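Local coordinates for Dps family DNA-binding stress response protein (Thermosynechococcus elongatus, PDB 2C41), which probably binds and oxidises iron and binds DNA, as an antioxidant Dps protein built as a shell of twelve ferritin-like subunits, at residues 60-65 with 133-138; 119-122 with 128-131; 29-34 with 91-96; 45-50 with 143-148. All blocks are in the same frame, centred on the assembly; numbering follows the deposited sequence.

Interaction 1: residues 60-65 with 133-138; sequences DELAER and TRLVQT
OE2 of E61 accepts two N-H groups of R134, a short bond from NH1 (2.8 Å) and a weak one from NH2 (3.3 Å). The main bond of NH2 goes instead to the other carboxylate oxygen, OE1, at 3.0 Å and nearly straight (170° at the hydrogen), on the syn lone pair. The arginine thus grips the glutamate end-on, a nitrogen for each oxygen, and the two flat groups lie 27° from coplanar. R134 leaves its helix with CG anti to the backbone N (chi1 173°) and bends at chi3, which turns the guanidinium edge to the carboxylate. Beside this salt bridge, CD1 of L135 meets CG of L62 tip to tip at 4.0 Å, while CD2 of L135 packs 3.5 Å from OE1 of E61. L131, one turn back on helix 126-149, touches both E61 and L62. With an alanine at E61, the R134 guanidinium would probably lose its carboxylate mate and be freer to turn, and CD2 of L135 its cover. The axes of 60-65 and 133-138 run antiparallel, 12.4 Å apart, a wide spacing bridged by long side chains: charge pairing at the partly exposed margin, leucines in the buried bundle interior.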
loop_
_atom_site.group_PDB
_atom_site.type_symbol
_atom_site.label_atom_id
_atom_site.label_comp_id
_atom_site.label_asym_id
_atom_site.label_seq_id
_atom_site.Cartn_x
_atom_site.Cartn_y
_atom_site.Cartn_z
ATOM N N ASP C 60 16.452 -17.311 -11.371
ATOM C CA ASP C 60 16.575 -17.829 -10.014
ATOM C C ASP C 60 15.733 -19.091 -9.796
ATOM O O ASP C 60 16.161 -20.007 -9.092
ATOM C CB ASP C 60 16.215 -16.755 -8.992
ATOM C CG ASP C 60 16.670 -17.123 -7.601
ATOM O OD1 ASP C 60 15.805 -17.472 -6.782
ATOM O OD2 ASP C 60 17.888 -17.114 -7.346
ATOM N N GLU C 61 14.554 -19.154 -10.419
ATOM C CA GLU C 61 13.680 -20.325 -10.296
ATOM C C GLU C 61 14.354 -21.582 -10.855
ATOM O O GLU C 61 14.328 -22.644 -10.226
ATOM C CB GLU C 61 12.369 -20.107 -11.044
ATOM C CG GLU C 61 11.481 -19.049 -10.462
ATOM C CD GLU C 61 10.046 -19.317 -10.813
ATOM O OE1 GLU C 61 9.585 -18.802 -11.846
ATOM O OE2 GLU C 61 9.400 -20.082 -10.076
ATOM N N LEU C 62 14.944 -21.442 -12.040
ATOM C CA LEU C 62 15.618 -22.551 -12.715
ATOM C C LEU C 62 16.921 -22.937 -12.016
ATOM O O LEU C 62 17.255 -24.124 -11.917
ATOM C CB LEU C 62 15.877 -22.202 -14.182
ATOM C CG LEU C 62 14.616 -22.110 -15.051
ATOM C CD1 LEU C 62 14.911 -21.304 -16.335
ATOM C CD2 LEU C 62 14.079 -23.509 -15.365
ATOM N N ALA C 63 17.642 -21.937 -11.516
ATOM C CA ALA C 63 18.886 -22.183 -10.798
ATOM C C ALA C 63 18.627 -22.905 -9.485
ATOM O O ALA C 63 19.247 -23.924 -9.194
ATOM C CB ALA C 63 19.625 -20.876 -10.551
ATOM N N GLU C 64 17.682 -22.393 -8.702
ATOM C CA GLU C 64 17.413 -22.996 -7.397
ATOM C C GLU C 64 16.738 -24.366 -7.500
ATOM O O GLU C 64 16.879 -25.198 -6.597
ATOM C CB GLU C 64 16.677 -22.013 -6.485
ATOM C CG GLU C 64 17.500 -20.727 -6.288
ATOM C CD GLU C 64 17.223 -20.009 -4.994
ATOM O OE1 GLU C 64 16.078 -20.083 -4.481
ATOM O OE2 GLU C 64 18.168 -19.357 -4.502
ATOM N N ARG C 65 16.050 -24.624 -8.616
ATOM C CA ARG C 65 15.495 -25.961 -8.851
ATOM C C ARG C 65 16.605 -27.021 -8.829
ATOM O O ARG C 65 16.429 -28.092 -8.245
ATOM C CB ARG C 65 14.699 -26.028 -10.160
ATOM C CG ARG C 65 13.879 -27.331 -10.320
ATOM C CD ARG C 65 12.677 -27.396 -9.349
ATOM N NE ARG C 65 12.127 -28.756 -9.265
ATOM C CZ ARG C 65 11.447 -29.230 -8.223
ATOM N NH1 ARG C 65 11.005 -30.487 -8.227
ATOM N NH2 ARG C 65 11.207 -28.453 -7.170
ATOM N N THR C 133 6.219 -26.326 -17.237
ATOM C CA THR C 133 4.843 -26.165 -17.720
ATOM C C THR C 133 4.324 -24.747 -17.464
ATOM O O THR C 133 3.650 -24.165 -18.315
ATOM C CB THR C 133 3.915 -27.211 -17.106
ATOM O OG1 THR C 133 4.345 -28.515 -17.519
ATOM C CG2 THR C 133 2.462 -27.005 -17.561
ATOM N N ARG C 134 4.652 -24.196 -16.297
ATOM C CA ARG C 134 4.285 -22.811 -15.973
ATOM C C ARG C 134 5.086 -21.807 -16.808
ATOM O O ARG C 134 4.521 -20.899 -17.431
ATOM C CB ARG C 134 4.470 -22.546 -14.472
ATOM C CG ARG C 134 4.283 -21.075 -14.066
ATOM C CD ARG C 134 4.120 -20.901 -12.561
ATOM N NE ARG C 134 5.193 -21.534 -11.790
ATOM C CZ ARG C 134 6.403 -21.010 -11.576
ATOM N NH1 ARG C 134 7.288 -21.690 -10.852
ATOM N NH2 ARG C 134 6.735 -19.812 -12.062
ATOM N N LEU C 135 6.407 -21.971 -16.815
ATOM C CA LEU C 135 7.281 -21.012 -17.488
ATOM C C LEU C 135 7.050 -20.945 -18.993
ATOM O O LEU C 135 7.123 -19.869 -19.590
ATOM C CB LEU C 135 8.759 -21.295 -17.187
ATOM C CG LEU C 135 9.231 -21.175 -15.724
ATOM C CD1 LEU C 135 10.761 -21.256 -15.672
ATOM C CD2 LEU C 135 8.708 -19.895 -15.061
ATOM N N VAL C 136 6.766 -22.088 -19.610
ATOM C CA VAL C 136 6.580 -22.102 -21.065
ATOM C C VAL C 136 5.408 -21.207 -21.510
ATOM O O VAL C 136 5.444 -20.632 -22.595
ATOM C CB VAL C 136 6.506 -23.551 -21.627
ATOM C CG1 VAL C 136 5.123 -24.152 -21.424
ATOM C CG2 VAL C 136 6.909 -23.588 -23.106
ATOM N N GLN C 137 4.392 -21.058 -20.653
ATOM C CA GLN C 137 3.233 -20.221 -20.983
ATOM C C GLN C 137 3.618 -18.744 -21.085
ATOM O O GLN C 137 3.089 -18.009 -21.920
ATOM C CB GLN C 137 2.100 -20.435 -19.974
ATOM C CG GLN C 137 1.576 -21.875 -19.983
ATOM C CD GLN C 137 0.663 -22.183 -18.817
ATOM O OE1 GLN C 137 1.010 -22.976 -17.915
ATOM N NE2 GLN C 137 -0.501 -21.543 -18.804
ATOM N N THR C 138 4.553 -18.319 -20.236
ATOM C CA THR C 138 5.077 -16.951 -20.316
ATOM C C THR C 138 5.831 -16.748 -21.640
ATOM O O THR C 138 5.650 -15.738 -22.316
ATOM C CB THR C 138 5.947 -16.636 -19.086
ATOM O OG1 THR C 138 5.095 -16.626 -17.932
ATOM C CG2 THR C 138 6.631 -15.285 -19.223
#

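Interaction 2: residues 119-122 with 128-131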
loop_
_atom_site.group_PDB
_atom_site.type_symbol
_atom_site.label_atom_id
_atom_site.label_comp_id
_atom_site.label_asym_id
_atom_site.label_seq_id
_atom_site.Cartn_x
_atom_site.Cartn_y
_atom_site.Cartn_z
ATOM N N ILE C 119 10.918 -35.083 -20.111
ATOM C CA ILE C 119 12.028 -35.740 -19.419
ATOM C C ILE C 119 11.778 -35.762 -17.910
ATOM O O ILE C 119 11.899 -36.807 -17.265
ATOM C CB ILE C 119 13.383 -35.073 -19.732
ATOM C CG1 ILE C 119 13.759 -35.317 -21.204
ATOM C CG2 ILE C 119 14.481 -35.629 -18.804
ATOM C CD1 ILE C 119 14.822 -34.374 -21.746
ATOM N N ALA C 120 11.397 -34.616 -17.350
ATOM C CA ALA C 120 11.095 -34.541 -15.912
ATOM C C ALA C 120 9.947 -35.483 -15.530
ATOM O O ALA C 120 10.004 -36.178 -14.508
ATOM C CB ALA C 120 10.775 -33.107 -15.513
ATOM N N THR C 121 8.908 -35.507 -16.360
ATOM C CA THR C 121 7.752 -36.370 -16.125
ATOM C C THR C 121 8.179 -37.852 -16.106
ATOM O O THR C 121 7.773 -38.615 -15.212
ATOM C CB THR C 121 6.635 -36.087 -17.160
ATOM O OG1 THR C 121 6.071 -34.785 -16.917
ATOM C CG2 THR C 121 5.519 -37.148 -17.102
ATOM N N GLU C 122 9.013 -38.235 -17.069
ATOM C CA GLU C 122 9.561 -39.599 -17.130
ATOM C C GLU C 122 10.389 -39.941 -15.892
ATOM O O GLU C 122 10.385 -41.086 -15.437
ATOM C CB GLU C 122 10.412 -39.782 -18.384
ATOM C CG GLU C 122 9.591 -39.845 -19.657
ATOM C CD GLU C 122 10.438 -40.050 -20.897
ATOM O OE1 GLU C 122 9.866 -40.047 -22.011
ATOM O OE2 GLU C 122 11.672 -40.208 -20.771
ATOM N N THR C 128 9.592 -30.328 -11.257
ATOM C CA THR C 128 10.332 -29.763 -12.382
ATOM C C THR C 128 9.481 -29.724 -13.647
ATOM O O THR C 128 9.541 -28.745 -14.398
ATOM C CB THR C 128 11.642 -30.513 -12.629
ATOM O OG1 THR C 128 12.467 -30.395 -11.471
ATOM C CG2 THR C 128 12.378 -29.949 -13.836
ATOM N N ALA C 129 8.679 -30.768 -13.877
ATOM C CA ALA C 129 7.738 -30.753 -15.006
ATOM C C ALA C 129 6.782 -29.565 -14.874
ATOM O O ALA C 129 6.502 -28.864 -15.846
ATOM C CB ALA C 129 6.956 -32.060 -15.091
ATOM N N ASP C 130 6.311 -29.321 -13.650
ATOM C CA ASP C 130 5.399 -28.211 -13.377
ATOM C C ASP C 130 6.067 -26.861 -13.633
ATOM O O ASP C 130 5.455 -25.971 -14.216
ATOM C CB ASP C 130 4.873 -28.266 -11.937
ATOM C CG ASP C 130 3.939 -27.118 -11.623
ATOM O OD1 ASP C 130 2.826 -27.084 -12.190
ATOM O OD2 ASP C 130 4.335 -26.230 -10.844
ATOM N N LEU C 131 7.317 -26.724 -13.201
ATOM C CA LEU C 131 8.079 -25.504 -13.411
ATOM C C LEU C 131 8.143 -25.181 -14.906
ATOM O O LEU C 131 7.799 -24.074 -15.318
ATOM C CB LEU C 131 9.488 -25.635 -12.809
ATOM C CG LEU C 131 10.428 -24.433 -12.943
ATOM C CD1 LEU C 131 9.809 -23.164 -12.368
ATOM C CD2 LEU C 131 11.766 -24.734 -12.277
#
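A120 and A129 bring their helices together through methyl groups, and apolar packing makes up most of this contact. The two CB atoms lie 4.0 Å apart, and the methyl of A120 also sits 3.5 Å from the backbone N of A129, so it presses against the main chain itself and not only against a side chain. The CA atoms of this pair are 5.1 Å apart, a separation that leaves little room between them for anything larger than a methyl. T128 adds to the same patch: its CG2, anti to the backbone N, rests 3.9 Å from CB of A120.

Contacts between a polar atom and a methyl form the second group. OG1 of T121 stands 3.4 Å from CB of A129 at the exposed margin, but its hydrogen bond is made within its own helix, to the carbonyl O of A117. The hydroxyl of T128 is likewise engaged outside the contact, with OD2 of D125 and NE of R65, while V11 and L15 of helix 6-35 pack against the same residue. The hydroxyls are therefore paired beside the methyl patch and not across it.

Joining the last turn of helix 95-122 to the start of helix 126-149, across a short connection, the arrangement is a tight alpha-alpha hairpin with alanines at its close approach, here linking the third and fourth long helices of the ferritin-like four-helix bundle.

Interaction 3: residues 29-34 with 91-96; sequences YKKYHW and GQLTVK
K31 reaches from helix 6-35, the first helix of the ferritin-like bundle, to the loop that leads into helix 95-122, and its NZ donates a hydrogen bond to O of G91 (2.8 Å). The ammonium approaches in the carbonyl plane, on a lone pair, with a C=O...N angle of 143°. The lysine chain is fully stretched, with CG anti to the backbone N (chi1 169°), and this reach carries NZ across to the loop. The second member of the first shell is L93: its CD1 methyl lies 4.0 Å from K31 NZ and also approaches the ring of Y32 obliquely, 4.4 Å from CE1. One methyl of L93 thus touches both the lysine tip and the tyrosine.

Further out, the same NZ also bonds to OG of S89 and forms a salt bridge with D76 of a neighbouring subunit, whose carboxylate accepts the backbone N of G91 as well. One aspartate from across the interface therefore holds both partners of the lysine-carbonyl bond. A methionine in place of K31 would probably leave the carbonyl of G91 without its donor and that aspartate without its charge mate, letting the loop move more easily. Y32 is fixed by a hydrogen bond between its OH and OE2 of E101 on helix 95-122, and M98 of that helix packs on both Y32 and L93. The backbone of G91 has a positive phi (80°), a conformation that glycine adopts readily. Where the loop ends, T94 stands at the N-cap of helix 95-122 and its side-chain OG1 caps a backbone N in the first turn.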
loop_
_atom_site.group_PDB
_atom_site.type_symbol
_atom_site.label_atom_id
_atom_site.label_comp_id
_atom_site.label_asym_id
_atom_site.label_seq_id
_atom_site.Cartn_x
_atom_site.Cartn_y
_atom_site.Cartn_z
ATOM N N TYR C 29 17.181 -9.307 -24.185
ATOM C CA TYR C 29 16.094 -8.340 -23.957
ATOM C C TYR C 29 16.603 -6.966 -23.544
ATOM O O TYR C 29 16.062 -5.943 -23.973
ATOM C CB TYR C 29 15.064 -8.865 -22.960
ATOM C CG TYR C 29 13.865 -9.527 -23.617
ATOM C CD1 TYR C 29 13.079 -8.824 -24.539
ATOM C CD2 TYR C 29 13.510 -10.843 -23.313
ATOM C CE1 TYR C 29 11.969 -9.409 -25.144
ATOM C CE2 TYR C 29 12.393 -11.446 -23.912
ATOM C CZ TYR C 29 11.634 -10.723 -24.822
ATOM O OH TYR C 29 10.538 -11.293 -25.419
ATOM N N LYS C 30 17.650 -6.945 -22.719
ATOM C CA LYS C 30 18.251 -5.684 -22.311
ATOM C C LYS C 30 18.864 -4.962 -23.515
ATOM O O LYS C 30 18.697 -3.748 -23.658
ATOM C CB LYS C 30 19.271 -5.884 -21.183
ATOM C CG LYS C 30 18.642 -6.229 -19.822
ATOM C CD LYS C 30 17.475 -5.302 -19.429
ATOM C CE LYS C 30 17.940 -3.863 -19.179
ATOM N NZ LYS C 30 17.033 -3.107 -18.264
ATOM N N LYS C 31 19.542 -5.709 -24.389
ATOM C CA LYS C 31 20.044 -5.117 -25.629
ATOM C C LYS C 31 18.910 -4.452 -26.411
ATOM O O LYS C 31 19.030 -3.290 -26.811
ATOM C CB LYS C 31 20.769 -6.150 -26.491
ATOM C CG LYS C 31 21.066 -5.666 -27.901
ATOM C CD LYS C 31 21.916 -6.673 -28.637
ATOM C CE LYS C 31 22.248 -6.188 -30.052
ATOM N NZ LYS C 31 22.924 -7.278 -30.812
ATOM N N TYR C 32 17.803 -5.170 -26.608
ATOM C CA TYR C 32 16.681 -4.623 -27.365
ATOM C C TYR C 32 16.110 -3.377 -26.671
ATOM O O TYR C 32 15.873 -2.360 -27.314
ATOM C CB TYR C 32 15.587 -5.672 -27.610
ATOM C CG TYR C 32 16.090 -7.028 -28.083
ATOM C CD1 TYR C 32 17.204 -7.141 -28.931
ATOM C CD2 TYR C 32 15.426 -8.196 -27.709
ATOM C CE1 TYR C 32 17.660 -8.403 -29.370
ATOM C CE2 TYR C 32 15.867 -9.448 -28.137
ATOM C CZ TYR C 32 16.977 -9.546 -28.962
ATOM O OH TYR C 32 17.397 -10.788 -29.366
ATOM N N HIS C 33 15.905 -3.475 -25.364
ATOM C CA HIS C 33 15.460 -2.352 -24.536
ATOM C C HIS C 33 16.348 -1.121 -24.770
ATOM O O HIS C 33 15.843 -0.028 -25.020
ATOM C CB HIS C 33 15.494 -2.796 -23.066
ATOM C CG HIS C 33 15.133 -1.738 -22.074
ATOM N ND1 HIS C 33 13.864 -1.204 -21.975
ATOM C CD2 HIS C 33 15.860 -1.170 -21.084
ATOM C CE1 HIS C 33 13.836 -0.332 -20.983
ATOM N NE2 HIS C 33 15.034 -0.293 -20.427
ATOM N N TRP C 34 17.666 -1.308 -24.721
ATOM C CA TRP C 34 18.585 -0.181 -24.832
ATOM C C TRP C 34 18.716 0.375 -26.247
ATOM O O TRP C 34 18.852 1.590 -26.432
ATOM C CB TRP C 34 19.973 -0.569 -24.323
ATOM C CG TRP C 34 20.005 -0.929 -22.863
ATOM C CD1 TRP C 34 19.275 -0.356 -21.853
ATOM C CD2 TRP C 34 20.834 -1.914 -22.246
ATOM N NE1 TRP C 34 19.589 -0.942 -20.656
ATOM C CE2 TRP C 34 20.544 -1.900 -20.863
ATOM C CE3 TRP C 34 21.799 -2.812 -22.727
ATOM C CZ2 TRP C 34 21.179 -2.753 -19.950
ATOM C CZ3 TRP C 34 22.426 -3.670 -21.817
ATOM C CH2 TRP C 34 22.120 -3.621 -20.445
ATOM N N GLY C 91 25.844 -7.864 -32.879
ATOM C CA GLY C 91 25.905 -6.804 -33.887
ATOM C C GLY C 91 24.735 -5.842 -33.903
ATOM O O GLY C 91 23.765 -5.986 -33.144
ATOM N N GLN C 92 24.834 -4.843 -34.773
ATOM C CA GLN C 92 23.787 -3.839 -34.921
ATOM C C GLN C 92 22.579 -4.457 -35.627
ATOM O O GLN C 92 22.720 -5.109 -36.660
ATOM C CB GLN C 92 24.313 -2.628 -35.700
ATOM C CG GLN C 92 25.572 -1.990 -35.109
ATOM C CD GLN C 92 25.291 -1.064 -33.934
ATOM O OE1 GLN C 92 24.321 -0.302 -33.939
ATOM N NE2 GLN C 92 26.159 -1.108 -32.928
ATOM N N LEU C 93 21.399 -4.264 -35.047
ATOM C CA LEU C 93 20.167 -4.843 -35.581
ATOM C C LEU C 93 19.099 -3.771 -35.742
ATOM O O LEU C 93 19.040 -2.822 -34.948
ATOM C CB LEU C 93 19.626 -5.921 -34.635
ATOM C CG LEU C 93 20.520 -7.090 -34.200
ATOM C CD1 LEU C 93 19.784 -7.941 -33.168
ATOM C CD2 LEU C 93 20.944 -7.932 -35.390
ATOM N N THR C 94 18.243 -3.930 -36.749
ATOM C CA THR C 94 17.042 -3.102 -36.834
ATOM C C THR C 94 16.062 -3.575 -35.772
ATOM O O THR C 94 16.210 -4.682 -35.224
ATOM C CB THR C 94 16.343 -3.197 -38.210
ATOM O OG1 THR C 94 15.791 -4.512 -38.384
ATOM C CG2 THR C 94 17.310 -2.870 -39.364
ATOM N N VAL C 95 15.058 -2.755 -35.479
ATOM C CA VAL C 95 14.007 -3.168 -34.548
ATOM C C VAL C 95 13.315 -4.447 -35.045
ATOM O O VAL C 95 13.089 -5.377 -34.263
ATOM C CB VAL C 95 12.996 -2.024 -34.271
ATOM C CG1 VAL C 95 11.930 -2.481 -33.311
ATOM C CG2 VAL C 95 13.719 -0.814 -33.684
ATOM N N LYS C 96 12.998 -4.498 -36.342
ATOM C CA LYS C 96 12.390 -5.700 -36.924
ATOM C C LYS C 96 13.251 -6.939 -36.659
ATOM O O LYS C 96 12.732 -7.979 -36.251
ATOM C CB LYS C 96 12.151 -5.521 -38.427
ATOM C CG LYS C 96 11.565 -6.755 -39.104
ATOM C CD LYS C 96 11.135 -6.457 -40.526
ATOM C CE LYS C 96 10.382 -7.645 -41.098
ATOM N NZ LYS C 96 9.342 -7.199 -42.064
#

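Interaction 4: residues 45-50 with 143-148; sequences HLLFEE and RWFLKE
L47 is the bump of this contact, its forked end reaching from helix 41-68 to F145 and L146 on helix 126-149. With CG anti to the backbone N (chi1 177°), the leucine sends one methyl to each: CD1 lies 3.7 Å from CD2 of F145, obliquely to the ring, and CD2 lies 3.8 Å from CD1 of L146. The fork therefore fits into the notch between two consecutive side chains of the facing helix. L146 in turn projects its CD1 into the angle between L47 and F48, where it meets CE2 of the F48 ring at 4.3 Å, again obliquely. F48 starts from its backbone pointing away from the facing helix, but its ring swings back to close this side of the hollow.

Around this apolar core, Y29 of helix 6-35 packs on both F48 and L146, while I103 and H106 of helix 95-122 cover L146. The outward flank belongs to the assembly, since F145 meets F41 of a neighbouring subunit edge to face. With their axes antiparallel (161°) and 11.9 Å apart, segments 45-50 and 143-148 form one layer of leucine and phenylalanine side chains in the four-helix bundle of the ferritin-like fold.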
loop_
_atom_site.group_PDB
_atom_site.type_symbol
_atom_site.label_atom_id
_atom_site.label_comp_id
_atom_site.label_asym_id
_atom_site.label_seq_id
_atom_site.Cartn_x
_atom_site.Cartn_y
_atom_site.Cartn_z
ATOM N N HIS C 45 10.498 0.099 -26.015
ATOM C CA HIS C 45 11.382 0.216 -24.846
ATOM C C HIS C 45 10.710 -0.478 -23.648
ATOM O O HIS C 45 11.327 -1.297 -22.942
ATOM C CB HIS C 45 11.632 1.708 -24.580
ATOM C CG HIS C 45 12.665 1.995 -23.537
ATOM N ND1 HIS C 45 13.988 1.629 -23.671
ATOM C CD2 HIS C 45 12.579 2.676 -22.368
ATOM C CE1 HIS C 45 14.667 2.054 -22.622
ATOM N NE2 HIS C 45 13.837 2.695 -21.819
ATOM N N LEU C 46 9.425 -0.185 -23.455
ATOM C CA LEU C 46 8.646 -0.804 -22.375
ATOM C C LEU C 46 8.416 -2.297 -22.600
ATOM O O LEU C 46 8.591 -3.089 -21.671
ATOM C CB LEU C 46 7.301 -0.096 -22.200
ATOM C CG LEU C 46 7.441 1.279 -21.558
ATOM C CD1 LEU C 46 6.140 2.080 -21.631
ATOM C CD2 LEU C 46 7.920 1.109 -20.110
ATOM N N LEU C 47 8.019 -2.674 -23.818
ATOM C CA LEU C 47 7.800 -4.086 -24.134
ATOM C C LEU C 47 9.013 -4.932 -23.784
ATOM O O LEU C 47 8.893 -5.961 -23.110
ATOM C CB LEU C 47 7.436 -4.285 -25.610
ATOM C CG LEU C 47 7.265 -5.756 -26.009
ATOM C CD1 LEU C 47 5.896 -6.297 -25.599
ATOM C CD2 LEU C 47 7.489 -5.900 -27.505
ATOM N N PHE C 48 10.185 -4.493 -24.233
ATOM C CA PHE C 48 11.410 -5.250 -24.012
ATOM C C PHE C 48 11.765 -5.347 -22.531
ATOM O O PHE C 48 12.236 -6.382 -22.079
ATOM C CB PHE C 48 12.560 -4.666 -24.836
ATOM C CG PHE C 48 12.361 -4.800 -26.332
ATOM C CD1 PHE C 48 12.591 -3.721 -27.183
ATOM C CD2 PHE C 48 11.957 -6.021 -26.883
ATOM C CE1 PHE C 48 12.409 -3.849 -28.569
ATOM C CE2 PHE C 48 11.776 -6.168 -28.265
ATOM C CZ PHE C 48 11.997 -5.085 -29.110
ATOM N N GLU C 49 11.505 -4.284 -21.782
ATOM C CA GLU C 49 11.738 -4.310 -20.339
ATOM C C GLU C 49 10.757 -5.253 -19.641
ATOM O O GLU C 49 11.141 -6.021 -18.765
ATOM C CB GLU C 49 11.670 -2.894 -19.754
ATOM C CG GLU C 49 12.049 -2.834 -18.274
ATOM C CD GLU C 49 13.547 -3.007 -17.993
ATOM O OE1 GLU C 49 14.349 -3.339 -18.897
ATOM O OE2 GLU C 49 13.931 -2.812 -16.826
ATOM N N GLU C 50 9.489 -5.205 -20.056
ATOM C CA GLU C 50 8.447 -6.006 -19.423
ATOM C C GLU C 50 8.680 -7.493 -19.644
ATOM O O GLU C 50 8.695 -8.279 -18.688
ATOM C CB GLU C 50 7.073 -5.584 -19.938
ATOM C CG GLU C 50 6.644 -4.230 -19.411
ATOM C CD GLU C 50 5.516 -3.608 -20.209
ATOM O OE1 GLU C 50 5.251 -4.048 -21.354
ATOM O OE2 GLU C 50 4.915 -2.651 -19.694
ATOM N N ARG C 143 6.056 -14.633 -27.233
ATOM C CA ARG C 143 6.110 -14.944 -28.658
ATOM C C ARG C 143 4.911 -14.345 -29.399
ATOM O O ARG C 143 5.060 -13.762 -30.472
ATOM C CB ARG C 143 6.169 -16.465 -28.859
ATOM C CG ARG C 143 6.066 -16.898 -30.314
ATOM C CD ARG C 143 5.985 -18.421 -30.427
ATOM N NE ARG C 143 5.713 -18.809 -31.806
ATOM C CZ ARG C 143 4.496 -18.896 -32.344
ATOM N NH1 ARG C 143 4.368 -19.251 -33.623
ATOM N NH2 ARG C 143 3.408 -18.630 -31.613
ATOM N N TRP C 144 3.720 -14.504 -28.825
ATOM C CA TRP C 144 2.515 -13.923 -29.406
ATOM C C TRP C 144 2.627 -12.388 -29.549
ATOM O O TRP C 144 2.408 -11.853 -30.638
ATOM C CB TRP C 144 1.275 -14.353 -28.609
ATOM C CG TRP C 144 0.101 -13.445 -28.773
ATOM C CD1 TRP C 144 -0.452 -13.001 -29.942
ATOM C CD2 TRP C 144 -0.667 -12.872 -27.717
ATOM N NE1 TRP C 144 -1.518 -12.167 -29.673
ATOM C CE2 TRP C 144 -1.671 -12.077 -28.312
ATOM C CE3 TRP C 144 -0.598 -12.947 -26.317
ATOM C CZ2 TRP C 144 -2.600 -11.354 -27.556
ATOM C CZ3 TRP C 144 -1.530 -12.234 -25.563
ATOM C CH2 TRP C 144 -2.516 -11.446 -26.190
ATOM N N PHE C 145 2.976 -11.696 -28.461
ATOM C CA PHE C 145 3.176 -10.236 -28.488
ATOM C C PHE C 145 4.136 -9.811 -29.598
ATOM O O PHE C 145 3.836 -8.917 -30.400
ATOM C CB PHE C 145 3.716 -9.734 -27.137
ATOM C CG PHE C 145 2.647 -9.261 -26.179
ATOM C CD1 PHE C 145 1.704 -10.149 -25.667
ATOM C CD2 PHE C 145 2.606 -7.931 -25.767
ATOM C CE1 PHE C 145 0.717 -9.711 -24.775
ATOM C CE2 PHE C 145 1.627 -7.481 -24.869
ATOM C CZ PHE C 145 0.687 -8.373 -24.373
ATOM N N LEU C 146 5.298 -10.461 -29.635
ATOM C CA LEU C 146 6.335 -10.134 -30.613
ATOM C C LEU C 146 5.847 -10.338 -32.045
ATOM O O LEU C 146 6.049 -9.476 -32.902
ATOM C CB LEU C 146 7.577 -10.986 -30.355
ATOM C CG LEU C 146 8.845 -10.505 -29.629
ATOM C CD1 LEU C 146 8.793 -9.109 -29.050
ATOM C CD2 LEU C 146 9.287 -11.537 -28.595
ATOM N N LYS C 147 5.202 -11.475 -32.293
ATOM C CA LYS C 147 4.684 -11.790 -33.623
ATOM C C LYS C 147 3.691 -10.740 -34.112
ATOM O O LYS C 147 3.680 -10.396 -35.297
ATOM C CB LYS C 147 4.049 -13.186 -33.640
ATOM C CG LYS C 147 5.075 -14.314 -33.664
ATOM C CD LYS C 147 4.398 -15.681 -33.463
ATOM C CE LYS C 147 3.373 -15.991 -34.571
ATOM N NZ LYS C 147 4.044 -16.221 -35.873
ATOM N N GLU C 148 2.865 -10.224 -33.204
ATOM C CA GLU C 148 1.896 -9.185 -33.569
ATOM C C GLU C 148 2.577 -7.954 -34.171
ATOM O O GLU C 148 2.056 -7.360 -35.109
ATOM C CB GLU C 148 1.028 -8.781 -32.369
ATOM C CG GLU C 148 0.080 -9.887 -31.873
ATOM C CD GLU C 148 -0.793 -10.453 -32.991
ATOM O OE1 GLU C 148 -0.994 -11.691 -33.044
ATOM O OE2 GLU C 148 -1.255 -9.661 -33.841
#

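Overall arrangement
From the N terminus, helix 6-35 supplies the first half of interaction 3, whose loop closes when the chain reaches 91-96, the connection and first residues that open helix 95-122. Helix 41-68 opens interactions 4 and 1 in turn; both close on helix 126-149, so interaction 1 is nested within interaction 4. Interaction 2, the short hairpin between helices 95-122 and 126-149, lies inside both. Interaction 3 crosses interactions 1 and 4 and precedes interaction 2. Interactions 3 and 4 touch at one end of the bundle, through the salt bridge of K30 with E49; interactions 1 and 2 touch near the other, where R65 meets T128. Together they tie all four long helices.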